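Local coordinates for protein FACT-Spt16 (Cicer arietinum, PDB 5CE6) that forms the N-terminal domain of SPT16, a subunit of the histone chaperone complex FACT, and probably binds histones H3-H4, at residues Val222-Leu225 with Glu226-Asp230; Lys276-Arg280 with Pro281-Ser285; Lys327-Glu330 with Val331-Ala335; Ser448-Leu451 with Lys452-Ala455. All coordinates share one frame; numbering follows the deposited sequence.

Contact 1 of 4, residues Val222-Leu225 with Glu226-Asp230; sequences VTKL and ENVID
The backbone N of E226 donates to V222 O at 2.9 Å along a nearly straight N-H (167°). It is the first of four successive i to i+4 bonds near the end of helix 200-230: N227 N bonds to T223 O, V228 N to K224 O and I229 N to L225 O, giving every carbonyl of 222-225 the regular alpha-helical partner.

V222 and E226 lie alongside each other and point the same way. The first torsion of E226 puts CG beside its own backbone N (chi1 -67°), which lays E226 CG 3.1 Å from V222 O. From there the extended chain follows the valine until E226 OE2 stands 3.4 Å from V222 CG1. That oxygen is hydrogen-bonded to the hydroxyl of Y456, close to the modelled C-terminus. With an alanine in place of E226, the Y456 hydroxyl would probably lose its carboxylate mate and V222 CG1 the chain that flanks it.

One residue on, N227 lies alongside T223 in the same way, with N227 CG 3.2 Å from T223 O, while N227 ND2 approaches T223 CG2 at 4.1 Å without a polar bond between the side chains. V228 rests its CG2 3.3 Å from K224 O.

The apolar side of this last part of the helix faces strand 309-319, where V222 and L225 pack on F317 and I229 on I319. Loop residues extend that cover: L290 lies against L225, Y292 against I229, and I235, in the chain that follows the helix, against K224 and V228.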
# COMPACT_ATOMS: atom_id res chain seq x y z
N VAL A 222 10.65 9.03 -18.23
CA VAL A 222 11.64 10.08 -18.45
C VAL A 222 11.83 10.35 -19.94
O VAL A 222 11.80 11.50 -20.38
CB VAL A 222 12.97 9.77 -17.76
CG1 VAL A 222 14.04 10.72 -18.24
CG2 VAL A 222 12.80 9.84 -16.24
N THR A 223 11.96 9.28 -20.72
CA THR A 223 12.10 9.38 -22.17
C THR A 223 10.89 10.04 -22.83
O THR A 223 11.04 10.85 -23.75
CB THR A 223 12.30 7.98 -22.79
OG1 THR A 223 13.48 7.39 -22.22
CG2 THR A 223 12.45 8.06 -24.30
N LYS A 224 9.70 9.67 -22.38
CA LYS A 224 8.47 10.21 -22.94
C LYS A 224 8.38 11.71 -22.67
O LYS A 224 8.10 12.50 -23.58
CB LYS A 224 7.25 9.49 -22.35
CG LYS A 224 5.91 10.02 -22.84
CD LYS A 224 5.71 9.75 -24.32
CE LYS A 224 4.24 9.83 -24.70
NZ LYS A 224 4.01 9.53 -26.14
N LEU A 225 8.63 12.11 -21.43
CA LEU A 225 8.58 13.52 -21.06
C LEU A 225 9.61 14.32 -21.85
O LEU A 225 9.29 15.38 -22.40
CB LEU A 225 8.79 13.71 -19.56
CG LEU A 225 7.70 13.14 -18.65
CD1 LEU A 225 8.06 13.33 -17.18
CD2 LEU A 225 6.34 13.77 -18.95
N GLU A 226 10.84 13.80 -21.94
CA GLU A 226 11.89 14.46 -22.72
C GLU A 226 11.49 14.66 -24.18
O GLU A 226 11.72 15.74 -24.75
CB GLU A 226 13.22 13.70 -22.64
CG GLU A 226 13.83 13.73 -21.24
CD GLU A 226 15.13 12.95 -21.15
OE1 GLU A 226 15.50 12.27 -22.13
OE2 GLU A 226 15.77 13.01 -20.08
N ASN A 227 10.91 13.64 -24.80
CA ASN A 227 10.47 13.72 -26.19
C ASN A 227 9.34 14.74 -26.37
O ASN A 227 9.34 15.52 -27.32
CB ASN A 227 10.00 12.35 -26.69
CG ASN A 227 11.14 11.37 -26.91
OD1 ASN A 227 12.31 11.70 -26.68
ND2 ASN A 227 10.81 10.17 -27.36
N VAL A 228 8.38 14.72 -25.45
CA VAL A 228 7.24 15.64 -25.49
C VAL A 228 7.68 17.10 -25.36
O VAL A 228 7.21 17.96 -26.10
CB VAL A 228 6.20 15.29 -24.39
CG1 VAL A 228 5.27 16.47 -24.12
CG2 VAL A 228 5.40 14.06 -24.80
N ILE A 229 8.58 17.37 -24.42
CA ILE A 229 9.07 18.73 -24.23
C ILE A 229 9.93 19.17 -25.42
O ILE A 229 9.82 20.30 -25.90
CB ILE A 229 9.85 18.85 -22.90
CG1 ILE A 229 8.91 18.57 -21.72
CG2 ILE A 229 10.49 20.23 -22.77
CD1 ILE A 229 9.63 18.21 -20.43
N ASP A 230 10.76 18.25 -25.92
CA ASP A 230 11.60 18.50 -27.09
C ASP A 230 10.79 18.89 -28.32
O ASP A 230 11.03 19.93 -28.94
CB ASP A 230 12.43 17.26 -27.42
CG ASP A 230 13.88 17.40 -27.02
OD1 ASP A 230 14.44 18.51 -27.16
OD2 ASP A 230 14.47 16.39 -26.59

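Contact 2 of 4, residues Lys276-Arg280 with Pro281-Ser285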
# COMPACT_ATOMS: atom_id res chain seq x y z
N LYS A 276 -1.44 22.69 -10.92
CA LYS A 276 -2.51 21.87 -10.34
C LYS A 276 -1.93 20.59 -9.76
O LYS A 276 -1.76 19.59 -10.46
CB LYS A 276 -3.62 21.59 -11.36
CG LYS A 276 -4.30 22.87 -11.86
CD LYS A 276 -5.53 22.59 -12.73
CE LYS A 276 -6.20 23.90 -13.19
NZ LYS A 276 -7.27 23.65 -14.18
N PHE A 277 -1.59 20.63 -8.48
CA PHE A 277 -0.94 19.51 -7.82
C PHE A 277 -1.80 19.00 -6.67
O PHE A 277 -2.64 19.74 -6.13
CB PHE A 277 0.45 19.94 -7.33
CG PHE A 277 1.33 20.44 -8.42
CD1 PHE A 277 1.96 19.55 -9.29
CD2 PHE A 277 1.51 21.82 -8.61
CE1 PHE A 277 2.78 20.02 -10.31
CE2 PHE A 277 2.32 22.29 -9.64
CZ PHE A 277 2.95 21.40 -10.49
N ASP A 278 -1.59 17.75 -6.29
CA ASP A 278 -2.35 17.14 -5.22
C ASP A 278 -1.50 15.98 -4.77
O ASP A 278 -1.33 15.00 -5.49
CB ASP A 278 -3.69 16.64 -5.77
CG ASP A 278 -4.60 16.05 -4.70
OD1 ASP A 278 -4.15 15.86 -3.55
OD2 ASP A 278 -5.76 15.77 -5.02
N LEU A 279 -0.92 16.11 -3.58
CA LEU A 279 -0.00 15.08 -3.11
C LEU A 279 -0.69 13.95 -2.35
O LEU A 279 -0.01 13.06 -1.84
CB LEU A 279 1.12 15.68 -2.27
CG LEU A 279 1.91 16.79 -2.95
CD1 LEU A 279 3.12 17.16 -2.10
CD2 LEU A 279 2.34 16.36 -4.34
N ARG A 280 -2.01 13.98 -2.26
CA ARG A 280 -2.72 12.85 -1.65
C ARG A 280 -2.57 11.63 -2.55
O ARG A 280 -2.50 11.76 -3.77
CB ARG A 280 -4.19 13.21 -1.43
CG ARG A 280 -4.39 14.31 -0.40
CD ARG A 280 -5.82 14.76 -0.35
NE ARG A 280 -6.26 15.33 -1.62
CZ ARG A 280 -7.50 15.77 -1.83
NH1 ARG A 280 -8.39 15.68 -0.86
NH2 ARG A 280 -7.85 16.27 -3.01
N PRO A 281 -2.46 10.43 -1.96
CA PRO A 281 -2.19 9.25 -2.79
C PRO A 281 -3.37 8.92 -3.71
O PRO A 281 -3.20 8.19 -4.69
CB PRO A 281 -1.95 8.14 -1.76
CG PRO A 281 -2.65 8.60 -0.52
CD PRO A 281 -2.51 10.11 -0.52
N SER A 282 -4.53 9.47 -3.41
CA SER A 282 -5.75 9.25 -4.19
C SER A 282 -5.87 10.17 -5.40
O SER A 282 -6.89 10.14 -6.11
CB SER A 282 -6.97 9.45 -3.30
OG SER A 282 -7.00 10.77 -2.78
N ALA A 283 -4.85 10.99 -5.66
CA ALA A 283 -4.94 11.97 -6.73
C ALA A 283 -5.08 11.30 -8.10
O ALA A 283 -4.54 10.22 -8.34
CB ALA A 283 -3.74 12.91 -6.71
N VAL A 284 -5.84 11.94 -8.99
CA VAL A 284 -6.05 11.39 -10.33
C VAL A 284 -5.56 12.33 -11.43
O VAL A 284 -5.80 13.55 -11.39
CB VAL A 284 -7.54 10.96 -10.57
CG1 VAL A 284 -8.15 10.38 -9.31
CG2 VAL A 284 -8.39 12.11 -11.06
N SER A 285 -4.86 11.74 -12.40
CA SER A 285 -4.34 12.51 -13.53
C SER A 285 -5.50 13.13 -14.28
O SER A 285 -6.44 12.43 -14.68
CB SER A 285 -3.54 11.60 -14.47
OG SER A 285 -2.39 11.08 -13.83
O HOH W 1 -7.15 13.21 -4.26
O HOH W 2 -6.34 14.78 -7.58
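D278 and A283 meet across a local turn at the protein surface, in the loop between strands 270-273 and 296-306. The methyl group A283 CB sits 3.8 Å from D278 CG, while A283 N donates to R280 O at 3.1 Å, closing a type I beta turn from R280 to A283.

The carboxylate of D278 organises the approach to this turn. R280 forms a side-on salt bridge with it: NE reaches D278 OD1 at 2.9 Å on its syn lone pair, and NH2 reaches D278 OD2 on the syn side, tilted from the carboxylate plane; the acid lies at the guanidinium edge, in its plane. A bend at chi3 (-62°) folds the arginine chain back for this. D278 OD1 also accepts from R280 N at 3.1 Å, from above the carboxylate plane, and this bond makes an Asx turn that leads directly into the beta turn.

Two waters donate to the acid. One, 3.0 Å from D278 OD2, goes on to S282 OG; the other, 2.8 Å from D278 OD2, accepts from V284 N and so ties the acid to the chain beyond the turn. Q272 of strand 270-273 bonds D278 O through NE2 and touches A283, while P281 packs on R384.

Contact 3 of 4, residues Lys327-Glu330 with Val331-Ala335; sequences KAYE and VLLKA
K327 O accepts from V331 N at 2.9 Å, and the same pair also meets through side chains. V331 CB carries CG2 beside its own backbone N, which sets V331 CG2 3.2 Å from K327 O and 4.1 Å from K327 CG; the two side chains run alongside each other in the same direction.

The next three carbonyls are satisfied likewise: A328 O by L332 N at 2.8 Å, Y329 O by L333 N, and E330 O by K334 N, the longest of the four at 3.1 Å. This is the i to i+4 pattern of an alpha-helix, here helix 323-342, which packs against strands 403-414 and 424-435 in a domain of the metallopeptidase M24 family, whose members have the pita-bread fold. A328, L332 and A335 turn apolar groups onto those strands, chiefly L408, F410, L413 and L427.

Three polar ends, those of Y329, K334 and K327, find partners beyond the helix. With CG anti to the backbone N (chi1 180°), the Y329 ring reaches out so that Y329 OH hydrogen-bonds K449 O, and L333 CD2 comes to 4.4 Å from Y329 CE1, oblique to the ring. On another side K334 NZ forms a salt bridge with D363 OD2, at the end of helix 349-363, and K327 NZ gives a weak hydrogen bond to D363 O.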
# COMPACT_ATOMS: atom_id res chain seq x y z
N LYS A 327 15.82 25.45 -5.13
CA LYS A 327 16.19 25.29 -3.73
C LYS A 327 15.26 24.30 -3.03
O LYS A 327 15.72 23.40 -2.33
CB LYS A 327 16.14 26.62 -2.98
CG LYS A 327 16.42 26.46 -1.48
CD LYS A 327 16.35 27.77 -0.71
CE LYS A 327 16.59 27.52 0.79
NZ LYS A 327 16.49 28.74 1.64
N ALA A 328 13.96 24.47 -3.22
CA ALA A 328 13.01 23.59 -2.57
C ALA A 328 13.25 22.14 -2.96
O ALA A 328 13.14 21.23 -2.13
CB ALA A 328 11.59 23.99 -2.92
N TYR A 329 13.57 21.90 -4.23
CA TYR A 329 13.81 20.54 -4.65
C TYR A 329 15.05 19.97 -3.97
O TYR A 329 15.02 18.83 -3.51
CB TYR A 329 13.91 20.39 -6.18
CG TYR A 329 14.17 18.96 -6.56
CD1 TYR A 329 15.46 18.48 -6.73
CD2 TYR A 329 13.11 18.06 -6.69
CE1 TYR A 329 15.69 17.18 -7.04
CE2 TYR A 329 13.35 16.74 -6.99
CZ TYR A 329 14.64 16.30 -7.17
OH TYR A 329 14.88 14.99 -7.47
N GLU A 330 16.12 20.76 -3.90
CA GLU A 330 17.34 20.31 -3.25
C GLU A 330 17.08 19.96 -1.80
O GLU A 330 17.56 18.93 -1.30
CB GLU A 330 18.43 21.38 -3.36
CG GLU A 330 18.89 21.62 -4.79
CD GLU A 330 20.10 22.52 -4.87
OE1 GLU A 330 21.17 22.04 -5.26
OE2 GLU A 330 19.97 23.72 -4.53
N VAL A 331 16.29 20.81 -1.13
CA VAL A 331 15.95 20.60 0.27
C VAL A 331 15.07 19.35 0.45
O VAL A 331 15.30 18.54 1.36
CB VAL A 331 15.26 21.83 0.87
CG1 VAL A 331 14.83 21.57 2.31
CG2 VAL A 331 16.21 23.04 0.83
N LEU A 332 14.09 19.19 -0.43
CA LEU A 332 13.23 18.00 -0.39
C LEU A 332 14.05 16.72 -0.54
O LEU A 332 13.82 15.75 0.18
CB LEU A 332 12.15 18.06 -1.47
CG LEU A 332 11.21 16.85 -1.42
CD1 LEU A 332 10.43 16.88 -0.11
CD2 LEU A 332 10.25 16.88 -2.61
N LEU A 333 14.98 16.71 -1.49
CA LEU A 333 15.83 15.54 -1.69
C LEU A 333 16.65 15.21 -0.43
O LEU A 333 16.73 14.04 -0.03
CB LEU A 333 16.74 15.75 -2.91
CG LEU A 333 17.78 14.67 -3.18
CD1 LEU A 333 17.14 13.30 -3.34
CD2 LEU A 333 18.57 15.03 -4.42
N LYS A 334 17.24 16.22 0.18
CA LYS A 334 18.06 16.02 1.37
C LYS A 334 17.18 15.53 2.52
O LYS A 334 17.59 14.66 3.31
CB LYS A 334 18.77 17.33 1.73
CG LYS A 334 19.73 17.27 2.90
CD LYS A 334 20.42 18.62 3.06
CE LYS A 334 21.29 18.68 4.31
NZ LYS A 334 22.01 20.00 4.38
N ALA A 335 15.96 16.05 2.60
CA ALA A 335 15.02 15.63 3.63
C ALA A 335 14.57 14.18 3.43
O ALA A 335 14.48 13.41 4.38
CB ALA A 335 13.83 16.56 3.70

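Contact 4 of 4, residues Ser448-Leu451 with Lys452-Ala455; sequences SKAL and KDVA
The carboxylate of D453 is met from opposite faces of its plane, and both partners converge on OD2. S448 OG donates to D453 OD2 at 2.7 Å on the anti side, tilted 32° out of the plane, while K452 NZ makes a salt bridge to D453 OD2 at 2.8 Å on the syn side. The lysine gets there by a first torsion that sets CG between its backbone N and carbonyl carbon (chi1 73°) and by a bend at chi4, which brings NZ round to the carboxylate. A leucine in place of D453 would probably leave the ammonium group of K452 without its counter-charge and the S448 hydroxyl without its acceptor.

S448 OG also accepts from A450 N at 3.0 Å, an ST turn that leads into the short, weakly bonded helix 451-454. There the i to i+3 bonds D453 N to A450 O, 2.9 Å, and V454 N to L451 O, 3.1 Å, carry the turn. A455 N adds a weak bond to L451 O, and L451 CD1 touches A455 CB at 4.2 Å. L451 packs on L318 and S326, V454 on F317, and K449 NZ is held by Q336 and D431.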
# COMPACT_ATOMS: atom_id res chain seq x y z
N SER A 448 20.67 9.21 -10.37
CA SER A 448 20.72 10.39 -9.51
C SER A 448 19.42 11.19 -9.46
O SER A 448 18.84 11.53 -10.49
CB SER A 448 21.86 11.31 -9.93
OG SER A 448 21.81 12.53 -9.22
N LYS A 449 18.98 11.48 -8.23
CA LYS A 449 17.81 12.31 -8.00
C LYS A 449 18.24 13.75 -7.87
O LYS A 449 17.39 14.62 -7.65
CB LYS A 449 17.11 11.89 -6.71
CG LYS A 449 16.32 10.62 -6.82
CD LYS A 449 15.63 10.29 -5.50
CE LYS A 449 16.56 9.69 -4.47
NZ LYS A 449 15.73 9.15 -3.33
N ALA A 450 19.55 14.00 -7.96
CA ALA A 450 20.07 15.34 -7.81
C ALA A 450 19.43 16.24 -8.83
O ALA A 450 19.05 15.78 -9.92
CB ALA A 450 21.59 15.36 -7.96
N LEU A 451 19.28 17.50 -8.45
CA LEU A 451 18.68 18.53 -9.28
C LEU A 451 19.18 18.51 -10.72
O LEU A 451 18.39 18.55 -11.66
CB LEU A 451 18.96 19.90 -8.66
CG LEU A 451 18.37 21.11 -9.38
CD1 LEU A 451 16.87 21.05 -9.32
CD2 LEU A 451 18.88 22.39 -8.76
N LYS A 452 20.50 18.43 -10.88
CA LYS A 452 21.13 18.49 -12.20
C LYS A 452 20.62 17.40 -13.14
O LYS A 452 20.63 17.56 -14.36
CB LYS A 452 22.65 18.40 -12.09
CG LYS A 452 23.16 17.01 -11.73
CD LYS A 452 24.64 16.85 -12.05
CE LYS A 452 25.08 15.40 -11.88
NZ LYS A 452 24.74 14.87 -10.53
N ASP A 453 20.17 16.29 -12.56
CA ASP A 453 19.72 15.15 -13.36
C ASP A 453 18.21 15.09 -13.60
O ASP A 453 17.75 14.30 -14.42
CB ASP A 453 20.22 13.85 -12.72
CG ASP A 453 21.73 13.79 -12.68
OD1 ASP A 453 22.33 13.71 -13.76
OD2 ASP A 453 22.30 13.84 -11.57
N VAL A 454 17.44 15.92 -12.89
CA VAL A 454 15.99 15.98 -13.10
C VAL A 454 15.55 17.35 -13.58
O VAL A 454 14.35 17.61 -13.75
CB VAL A 454 15.18 15.59 -11.84
CG1 VAL A 454 15.46 14.15 -11.46
CG2 VAL A 454 15.51 16.52 -10.69
N ALA A 455 16.53 18.22 -13.80
CA ALA A 455 16.28 19.57 -14.29
C ALA A 455 16.61 19.67 -15.77
O ALA A 455 17.61 19.13 -16.24
CB ALA A 455 17.09 20.60 -13.51

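Contacts 1 and 3 are partly buried turns of long helices, knit by i to i+4 backbone bonds, with apolar side chains turned to different sheets: strand 309-319 for contact 1, strands 403-414 and 424-435 for contact 3. Contacts 2 and 4 lie at the surface in turns, where an aspartate gathers the bonds, with a guanidinium and waters in contact 2 but a hydroxyl and a lysine in contact 4. Contacts 3 and 4 touch directly, their centres about 11 Å apart. Strand 309-319 lies against both contacts 1 and 4, about 6 Å apart at their nearest atoms, with F317 packing on each.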